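Local atomic coordinates of trehalose-6-phosphate phosphatase (Candida albicans, PDB entry 5DXI), a protein that is a phosphatase-domain protein of the HAD superfamily, with a magnesium ion, a beryllium trifluoride ion and a glycan bound in the model. Residues E134-V138 with A139-H143; E183-P186 with K187-K191; K191-I194 with V195-V199. All blocks are in the same frame, centred on the assembly; numbering follows the deposited sequence.

Contact 1: residues E134-V138 with A139-H143. With GLC (alpha-D-glucopyranose), chain C.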
loop_
_atom_site.group_PDB
_atom_site.type_symbol
_atom_site.label_atom_id
_atom_site.label_comp_id
_atom_site.label_asym_id
_atom_site.label_seq_id
_atom_site.Cartn_x
_atom_site.Cartn_y
_atom_site.Cartn_z
ATOM N N GLU A 134 10.458 -3.497 15.243
ATOM C CA GLU A 134 11.125 -3.573 13.949
ATOM C C GLU A 134 11.630 -2.180 13.576
ATOM O O GLU A 134 10.834 -1.270 13.338
ATOM C CB GLU A 134 10.177 -4.106 12.872
ATOM C CG GLU A 134 10.813 -4.243 11.502
ATOM C CD GLU A 134 9.807 -4.614 10.419
ATOM O OE1 GLU A 134 8.573 -4.667 10.698
ATOM O OE2 GLU A 134 10.263 -4.866 9.287
ATOM N N ARG A 135 12.948 -2.029 13.522
ATOM C CA ARG A 135 13.566 -0.759 13.158
ATOM C C ARG A 135 13.936 -0.776 11.690
ATOM O O ARG A 135 14.877 -1.443 11.283
ATOM C CB ARG A 135 14.809 -0.495 14.014
ATOM C CG ARG A 135 14.495 -0.280 15.478
ATOM C CD ARG A 135 15.724 -0.381 16.375
ATOM N NE ARG A 135 15.296 -0.360 17.770
ATOM C CZ ARG A 135 15.084 -1.445 18.512
ATOM N NH1 ARG A 135 15.310 -2.654 18.010
ATOM N NH2 ARG A 135 14.666 -1.315 19.766
ATOM N N LYS A 136 13.185 -0.052 10.878
ATOM C CA LYS A 136 13.547 0.026 9.474
ATOM C C LYS A 136 14.450 1.250 9.314
ATOM O O LYS A 136 14.894 1.804 10.313
ATOM C CB LYS A 136 12.294 0.091 8.607
ATOM C CG LYS A 136 11.324 -1.072 8.864
ATOM C CD LYS A 136 10.004 -0.799 8.155
ATOM C CE LYS A 136 8.845 -1.457 8.855
ATOM N NZ LYS A 136 7.548 -1.182 8.184
ATOM N N LYS A 137 14.702 1.694 8.086
ATOM C CA LYS A 137 15.613 2.820 7.900
ATOM C C LYS A 137 14.981 4.113 8.396
ATOM O O LYS A 137 15.621 4.900 9.096
ATOM C CB LYS A 137 16.026 2.958 6.434
ATOM C CG LYS A 137 16.933 1.841 5.919
ATOM C CD LYS A 137 18.072 2.437 5.104
ATOM C CE LYS A 137 18.525 1.516 3.985
ATOM N NZ LYS A 137 18.651 2.293 2.707
ATOM N N VAL A 138 13.715 4.329 8.055
ATOM C CA VAL A 138 13.023 5.514 8.513
ATOM C C VAL A 138 11.912 5.141 9.501
ATOM O O VAL A 138 11.985 5.476 10.684
ATOM C CB VAL A 138 12.432 6.300 7.320
ATOM C CG1 VAL A 138 11.642 7.496 7.822
ATOM C CG2 VAL A 138 13.556 6.737 6.387
ATOM N N ALA A 139 10.909 4.414 9.017
ATOM C CA ALA A 139 9.776 4.014 9.836
ATOM C C ALA A 139 10.183 3.048 10.952
ATOM O O ALA A 139 11.128 2.284 10.805
ATOM C CB ALA A 139 8.711 3.380 8.963
ATOM N N LEU A 140 9.457 3.098 12.062
ATOM C CA LEU A 140 9.604 2.111 13.134
ATOM C C LEU A 140 8.282 1.403 13.351
ATOM O O LEU A 140 7.218 2.013 13.238
ATOM C CB LEU A 140 10.059 2.760 14.442
ATOM C CG LEU A 140 11.532 3.160 14.521
ATOM C CD1 LEU A 140 11.732 4.578 14.028
ATOM C CD2 LEU A 140 12.066 2.986 15.939
ATOM N N THR A 141 8.352 0.110 13.651
ATOM C CA THR A 141 7.161 -0.706 13.811
ATOM C C THR A 141 7.186 -1.451 15.137
ATOM O O THR A 141 8.178 -2.090 15.472
ATOM C CB THR A 141 7.038 -1.733 12.663
ATOM O OG1 THR A 141 7.053 -1.050 11.406
ATOM C CG2 THR A 141 5.756 -2.521 12.785
ATOM N N TRP A 142 6.103 -1.357 15.901
ATOM C CA TRP A 142 5.966 -2.208 17.073
ATOM C C TRP A 142 4.938 -3.296 16.779
ATOM O O TRP A 142 3.770 -3.003 16.505
ATOM C CB TRP A 142 5.577 -1.398 18.309
ATOM C CG TRP A 142 5.471 -2.240 19.557
ATOM C CD1 TRP A 142 6.471 -2.967 20.156
ATOM C CD2 TRP A 142 4.299 -2.439 20.355
ATOM N NE1 TRP A 142 5.986 -3.609 21.274
ATOM C CE2 TRP A 142 4.658 -3.296 21.421
ATOM C CE3 TRP A 142 2.982 -1.974 20.275
ATOM C CZ2 TRP A 142 3.744 -3.697 22.394
ATOM C CZ3 TRP A 142 2.075 -2.369 21.247
ATOM C CH2 TRP A 142 2.459 -3.225 22.289
ATOM N N HIS A 143 5.399 -4.543 16.812
ATOM C CA HIS A 143 4.563 -5.711 16.534
ATOM C C HIS A 143 4.025 -6.350 17.814
ATOM O O HIS A 143 4.792 -6.594 18.739
ATOM C CB HIS A 143 5.350 -6.776 15.777
ATOM C CG HIS A 143 5.714 -6.408 14.374
ATOM N ND1 HIS A 143 4.834 -6.534 13.319
ATOM C CD2 HIS A 143 6.875 -5.955 13.843
ATOM C CE1 HIS A 143 5.438 -6.174 12.201
ATOM N NE2 HIS A 143 6.676 -5.814 12.491
HETATM C C1 GLC C . 4.370 -6.405 7.743
HETATM C C2 GLC C . 5.737 -5.891 8.175
HETATM C C3 GLC C . 5.640 -4.399 8.508
HETATM C C4 GLC C . 5.086 -3.653 7.306
HETATM C C5 GLC C . 3.731 -4.249 6.937
HETATM C C6 GLC C . 3.214 -3.601 5.666
HETATM O O1 GLC C . 3.454 -6.339 8.835
HETATM O O2 GLC C . 6.169 -6.633 9.311
HETATM O O3 GLC C . 6.929 -3.884 8.810
HETATM O O4 GLC C . 4.927 -2.251 7.609
HETATM O O5 GLC C . 3.848 -5.634 6.659
HETATM O O6 GLC C . 4.074 -3.961 4.578
#
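Glu134 OE1 is the polar centre of this hairpin. It accepts the NE2-H of His143 at 2.9 Å along a nearly straight line (N-H...O 172°), and the hydroxyl O3 of the bound alpha-D-glucopyranose at 2.6 Å. OE1 lies nearly in the ring plane of His143, and NE2 meets it on the anti side, tilted out of the carboxylate plane; the two planes are 26° apart. With the side chain of Glu134 stretched out and CG anti to the backbone N (chi1 -179°), OE1 arrives at the edge of the imidazole. This bond would limit the rotation of both groups beside the sugar, whose O2 also approaches OE1 in a weak, longer bond. Lys136 enters from the turn on an extended chain; its NZ donates to O3 of the sugar at 2.8 Å and to O4 at 2.9 Å, and is also held by Glu183 and the carbonyl of Gly69.

Behind these side chains the backbone pairs Glu134 with Thr141 in a hydrogen-bonded antiparallel pair, Glu134 N to Thr141 O being 2.7 Å. Nearer the turn, Lys136 N donates to Ala139 O at 3.1 Å. Thr141 CG2 sits over one face of the His143 ring, offset toward its rim, while Thr141 OG1 lies beside Lys136 CE. On the other face of the sheet, Arg135 CG meets Leu140 CD2 at 4.1 Å, and Leu140 packs on helix 113-126. The whole is a beta hairpin at the edge of the four-stranded antiparallel sheet; Glu134, Thr141 and His143 from the strands, with Lys136 from the turn, line the glycan pocket.

Contact 2: residues E183-P186 with K187-K191. With GLC (alpha-D-glucopyranose), chain C; BEF (beryllium trifluoride ion), chain F.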
loop_
_atom_site.group_PDB
_atom_site.type_symbol
_atom_site.label_atom_id
_atom_site.label_comp_id
_atom_site.label_asym_id
_atom_site.label_seq_id
_atom_site.Cartn_x
_atom_site.Cartn_y
_atom_site.Cartn_z
ATOM N N GLU A 183 2.895 1.803 13.852
ATOM C CA GLU A 183 3.993 2.239 13.020
ATOM C C GLU A 183 4.104 3.733 13.135
ATOM O O GLU A 183 3.117 4.397 13.252
ATOM C CB GLU A 183 3.789 1.817 11.557
ATOM C CG GLU A 183 3.698 0.313 11.319
ATOM C CD GLU A 183 4.376 -0.152 10.050
ATOM O OE1 GLU A 183 5.340 0.456 9.627
ATOM O OE2 GLU A 183 3.953 -1.146 9.482
ATOM N N VAL A 184 5.318 4.242 13.122
ATOM C CA VAL A 184 5.569 5.677 13.148
ATOM C C VAL A 184 6.469 6.094 11.988
ATOM O O VAL A 184 7.508 5.485 11.739
ATOM C CB VAL A 184 6.218 6.114 14.475
ATOM C CG1 VAL A 184 6.500 7.606 14.459
ATOM C CG2 VAL A 184 5.305 5.762 15.655
ATOM N N ARG A 185 6.058 7.123 11.262
ATOM C CA ARG A 185 6.857 7.610 10.160
ATOM C C ARG A 185 6.512 9.081 9.918
ATOM O O ARG A 185 5.482 9.546 10.405
ATOM C CB ARG A 185 6.615 6.750 8.919
ATOM C CG ARG A 185 5.213 6.813 8.433
ATOM C CD ARG A 185 5.131 7.150 6.956
ATOM N NE ARG A 185 3.761 6.927 6.511
ATOM C CZ ARG A 185 2.757 7.754 6.764
ATOM N NH1 ARG A 185 2.976 8.892 7.417
ATOM N NH2 ARG A 185 1.539 7.460 6.344
ATOM N N PRO A 186 7.384 9.813 9.186
ATOM C CA PRO A 186 7.151 11.234 8.904
ATOM C C PRO A 186 5.798 11.423 8.272
ATOM O O PRO A 186 5.371 10.579 7.481
ATOM C CB PRO A 186 8.268 11.598 7.920
ATOM C CG PRO A 186 9.361 10.622 8.216
ATOM C CD PRO A 186 8.644 9.340 8.577
ATOM N N LYS A 187 5.116 12.493 8.655
ATOM C CA LYS A 187 3.755 12.705 8.220
ATOM C C LYS A 187 3.691 13.069 6.743
ATOM O O LYS A 187 2.701 12.776 6.070
ATOM C CB LYS A 187 3.079 13.780 9.079
ATOM C CG LYS A 187 1.580 13.851 8.872
ATOM C CD LYS A 187 0.852 14.480 10.063
ATOM C CE LYS A 187 0.967 15.984 10.062
ATOM N NZ LYS A 187 0.184 16.571 8.938
ATOM N N PHE A 188 4.734 13.707 6.227
ATOM C CA PHE A 188 4.637 14.260 4.882
ATOM C C PHE A 188 5.213 13.349 3.797
ATOM O O PHE A 188 5.310 13.750 2.638
ATOM C CB PHE A 188 5.306 15.641 4.848
ATOM C CG PHE A 188 4.642 16.631 5.765
ATOM C CD1 PHE A 188 3.390 17.142 5.460
ATOM C CD2 PHE A 188 5.250 17.023 6.948
ATOM C CE1 PHE A 188 2.761 18.040 6.312
ATOM C CE2 PHE A 188 4.626 17.914 7.803
ATOM C CZ PHE A 188 3.379 18.423 7.484
ATOM N N VAL A 189 5.591 12.131 4.182
ATOM C CA VAL A 189 5.748 11.019 3.237
ATOM C C VAL A 189 4.673 9.966 3.561
ATOM O O VAL A 189 4.408 9.697 4.734
ATOM C CB VAL A 189 7.153 10.371 3.290
ATOM C CG1 VAL A 189 8.222 11.289 2.677
ATOM C CG2 VAL A 189 7.520 9.963 4.710
ATOM N N ASN A 190 4.040 9.407 2.531
ATOM C CA ASN A 190 3.016 8.374 2.710
ATOM C C ASN A 190 2.653 7.739 1.368
ATOM O O ASN A 190 3.061 8.235 0.312
ATOM C CB ASN A 190 1.759 8.944 3.367
ATOM C CG ASN A 190 1.158 10.091 2.571
ATOM O OD1 ASN A 190 0.495 9.876 1.545
ATOM N ND2 ASN A 190 1.362 11.322 3.056
ATOM N N LYS A 191 1.893 6.644 1.409
ATOM C CA LYS A 191 1.562 5.904 0.191
ATOM C C LYS A 191 0.720 6.756 -0.774
ATOM O O LYS A 191 0.738 6.528 -1.980
ATOM C CB LYS A 191 0.833 4.600 0.529
ATOM C CG LYS A 191 1.677 3.541 1.260
ATOM C CD LYS A 191 1.017 2.156 1.184
ATOM C CE LYS A 191 1.893 1.036 1.806
ATOM N NZ LYS A 191 1.189 -0.294 1.674
HETATM C C1 GLC C . 4.370 -6.405 7.743
HETATM C C2 GLC C . 5.737 -5.891 8.175
HETATM C C3 GLC C . 5.640 -4.399 8.508
HETATM C C4 GLC C . 5.086 -3.653 7.306
HETATM C C5 GLC C . 3.731 -4.249 6.937
HETATM C C6 GLC C . 3.214 -3.601 5.666
HETATM O O1 GLC C . 3.454 -6.339 8.835
HETATM O O2 GLC C . 6.169 -6.633 9.311
HETATM O O3 GLC C . 6.929 -3.884 8.810
HETATM O O4 GLC C . 4.927 -2.251 7.609
HETATM O O5 GLC C . 3.848 -5.634 6.659
HETATM O O6 GLC C . 4.074 -3.961 4.578
HETATM BE BE BEF F . 1.351 -3.403 2.206
HETATM F F1 BEF F . 2.023 -2.246 3.363
HETATM F F2 BEF F . 1.060 -4.524 3.539
HETATM F F3 BEF F . 2.886 -4.227 1.902
HETATM O O HOH W 1 0.739 5.732 4.031
#
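A water bridges the two segments, accepting from Arg185 NH2 and from Lys191 N, each nitrogen 3.0 Å from its oxygen. The setting is a strand-loop-helix connection: strand 181-186, an inner strand of the four-stranded antiparallel sheet, between 140-143 and 173-178, runs into a loop that ends at Asn190, the N-cap of helix 191-199. Arg185 NH1 donates to Pro186 O at 2.9 Å, coming from above the carbonyl plane in a bent bond (N-H...O 141°).

Arg185 bends at chi2 after placing CG between its backbone N and carbonyl carbon (chi1 63°), which folds the guanidinium back over the loop. Val189 O lies over one face of the guanidinium, 3.1 Å from Arg185 NH1 but at too poor an angle for a hydrogen bond. Asn190 CB rests on the same face, 3.3 Å from Arg185 NH2, and the OD1 of Asn190 caps the helix by accepting from Glu193 N. Pro186 CB also packs on Val189 CG2 at 3.7 Å, an apolar contact across the bend.

The two ends of this stretch serve different ligands. Glu183 OE2 accepts from O4 of the alpha-D-glucopyranose in a very short bond. From the helix end, the Lys191 side chain, extended beyond CG, brings NZ to within 2.7 Å of F1 of the beryllium trifluoride ion.

Contact 3: residues K191-I194 with V195-V199. With BEF (beryllium trifluoride ion), chain F.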
loop_
_atom_site.group_PDB
_atom_site.type_symbol
_atom_site.label_atom_id
_atom_site.label_comp_id
_atom_site.label_asym_id
_atom_site.label_seq_id
_atom_site.Cartn_x
_atom_site.Cartn_y
_atom_site.Cartn_z
ATOM N N LYS A 191 1.893 6.644 1.409
ATOM C CA LYS A 191 1.562 5.904 0.191
ATOM C C LYS A 191 0.720 6.756 -0.774
ATOM O O LYS A 191 0.738 6.528 -1.980
ATOM C CB LYS A 191 0.833 4.600 0.529
ATOM C CG LYS A 191 1.677 3.541 1.260
ATOM C CD LYS A 191 1.017 2.156 1.184
ATOM C CE LYS A 191 1.893 1.036 1.806
ATOM N NZ LYS A 191 1.189 -0.294 1.674
ATOM N N GLY A 192 -0.019 7.727 -0.244
ATOM C CA GLY A 192 -0.800 8.627 -1.075
ATOM C C GLY A 192 0.067 9.519 -1.961
ATOM O O GLY A 192 -0.279 9.776 -3.116
ATOM N N GLU A 193 1.206 9.971 -1.429
ATOM C CA GLU A 193 2.173 10.746 -2.208
ATOM C C GLU A 193 2.733 9.928 -3.358
ATOM O O GLU A 193 2.901 10.426 -4.478
ATOM C CB GLU A 193 3.345 11.200 -1.334
ATOM C CG GLU A 193 3.170 12.527 -0.674
ATOM C CD GLU A 193 2.855 13.626 -1.670
ATOM O OE1 GLU A 193 3.635 13.825 -2.640
ATOM O OE2 GLU A 193 1.812 14.268 -1.473
ATOM N N ILE A 194 3.060 8.677 -3.053
ATOM C CA ILE A 194 3.595 7.754 -4.051
ATOM C C ILE A 194 2.603 7.607 -5.203
ATOM O O ILE A 194 2.977 7.683 -6.379
ATOM C CB ILE A 194 3.902 6.346 -3.443
ATOM C CG1 ILE A 194 4.846 6.458 -2.245
ATOM C CG2 ILE A 194 4.508 5.407 -4.483
ATOM C CD1 ILE A 194 6.216 7.030 -2.593
ATOM N N VAL A 195 1.338 7.386 -4.857
ATOM C CA VAL A 195 0.313 7.183 -5.860
ATOM C C VAL A 195 0.164 8.442 -6.737
ATOM O O VAL A 195 0.068 8.347 -7.964
ATOM C CB VAL A 195 -1.029 6.817 -5.208
ATOM C CG1 VAL A 195 -2.140 6.925 -6.222
ATOM C CG2 VAL A 195 -0.942 5.394 -4.634
ATOM N N LYS A 196 0.189 9.614 -6.107
ATOM C CA LYS A 196 0.155 10.882 -6.854
ATOM C C LYS A 196 1.343 10.989 -7.823
ATOM O O LYS A 196 1.177 11.387 -8.979
ATOM C CB LYS A 196 0.135 12.075 -5.888
ATOM C CG LYS A 196 0.164 13.447 -6.555
ATOM C CD LYS A 196 -0.195 14.560 -5.555
ATOM C CE LYS A 196 0.937 14.838 -4.569
ATOM N NZ LYS A 196 0.540 15.795 -3.484
ATOM N N ARG A 197 2.534 10.617 -7.362
ATOM C CA ARG A 197 3.724 10.713 -8.201
ATOM C C ARG A 197 3.703 9.739 -9.372
ATOM O O ARG A 197 4.363 9.974 -10.390
ATOM C CB ARG A 197 4.986 10.488 -7.371
ATOM C CG ARG A 197 5.334 11.672 -6.485
ATOM C CD ARG A 197 6.478 11.304 -5.566
ATOM N NE ARG A 197 6.778 12.364 -4.608
ATOM C CZ ARG A 197 7.987 12.898 -4.475
ATOM N NH1 ARG A 197 8.979 12.463 -5.236
ATOM N NH2 ARG A 197 8.206 13.854 -3.586
ATOM N N LEU A 198 2.935 8.665 -9.232
ATOM C CA LEU A 198 2.877 7.619 -10.252
ATOM C C LEU A 198 1.742 7.834 -11.227
ATOM O O LEU A 198 1.872 7.542 -12.418
ATOM C CB LEU A 198 2.738 6.245 -9.602
ATOM C CG LEU A 198 3.955 5.745 -8.829
ATOM C CD1 LEU A 198 3.651 4.413 -8.123
ATOM C CD2 LEU A 198 5.190 5.609 -9.749
ATOM N N VAL A 199 0.620 8.332 -10.713
ATOM C CA VAL A 199 -0.565 8.552 -11.524
ATOM C C VAL A 199 -0.459 9.850 -12.325
ATOM O O VAL A 199 -0.686 9.867 -13.537
ATOM C CB VAL A 199 -1.824 8.589 -10.648
ATOM C CG1 VAL A 199 -3.012 9.172 -11.409
ATOM C CG2 VAL A 199 -2.133 7.199 -10.112
HETATM BE BE BEF F . 1.351 -3.403 2.206
HETATM F F1 BEF F . 2.023 -2.246 3.363
HETATM F F2 BEF F . 1.060 -4.524 3.539
HETATM F F3 BEF F . 2.886 -4.227 1.902
#
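Glu193 curls back along helix 191-199 to meet both Lys196 and Arg197, while Lys191, in the same first two turns, sends a side chain extended beyond CG away from the helix to the ligand site. Glu193 bends at chi2 (-55°), which swings its carboxylate toward the next turn. There OE2 takes the ammonium of Lys196 in a salt bridge, Lys196 NZ to Glu193 OE2 2.8 Å, approached on the syn side and close to the carboxylate plane. The two side chains lie alongside each other and point the same way; Lys196 bends at chi3 (74°) to bring its NZ round. Glu193 OE1, the other oxygen, is 4.0 Å from Arg197 NE at the edge of the guanidinium, a long salt bridge that completes a small network across the polar side of the helix.

Regular backbone bonds tie the turns together. Val195 N donates to Lys191 O at 3.1 Å, Lys196 N to Gly192 O at 3.0 Å and Arg197 N to Glu193 O at 2.9 Å, whereas Leu198 N to Ile194 O is weak. On the apolar side, Ile194 and Leu198 run side by side, with CG2 of Ile194 3.9 Å from CD1 of Leu198.

NZ of Lys191 also pairs with Asp237 and donates to the carbonyl of Ile67, so the ammonium has a carboxylate and a backbone oxygen as partners besides the beryllium trifluoride ion. Ile194 and Leu198 rest on strand 62-67, Leu198 also meets strand 23-27, and Val195 packs against both Leu26 of that strand and Met240 and Leu244 of helix 235-253: the helix thus lies on the central mixed sheet beside helix 235-253.

Contacts 1 and 2 meet through neighbouring strands 140-143 and 181-186, with centres about 12 Å apart: Leu140 O lies 2.9 Å from Val184 N, a probable hydrogen bond, and Lys136 NZ is bridged to Glu183 OE1 at 3.1 Å. Together they place Glu134, Lys136 and Glu183 around the same alpha-D-glucopyranose. Contacts 2 and 3 share Lys191, their centres about 13 Å apart; contact 2 leads the chain out of the antiparallel sheet into the helix of contact 3, which packs on the central mixed sheet. Contacts 1 and 3 do not touch, their nearest atoms being about 9 Å apart. The pocket connects them: the sugar is held from contacts 1 and 2, the beryllium trifluoride ion by the shared Lys191.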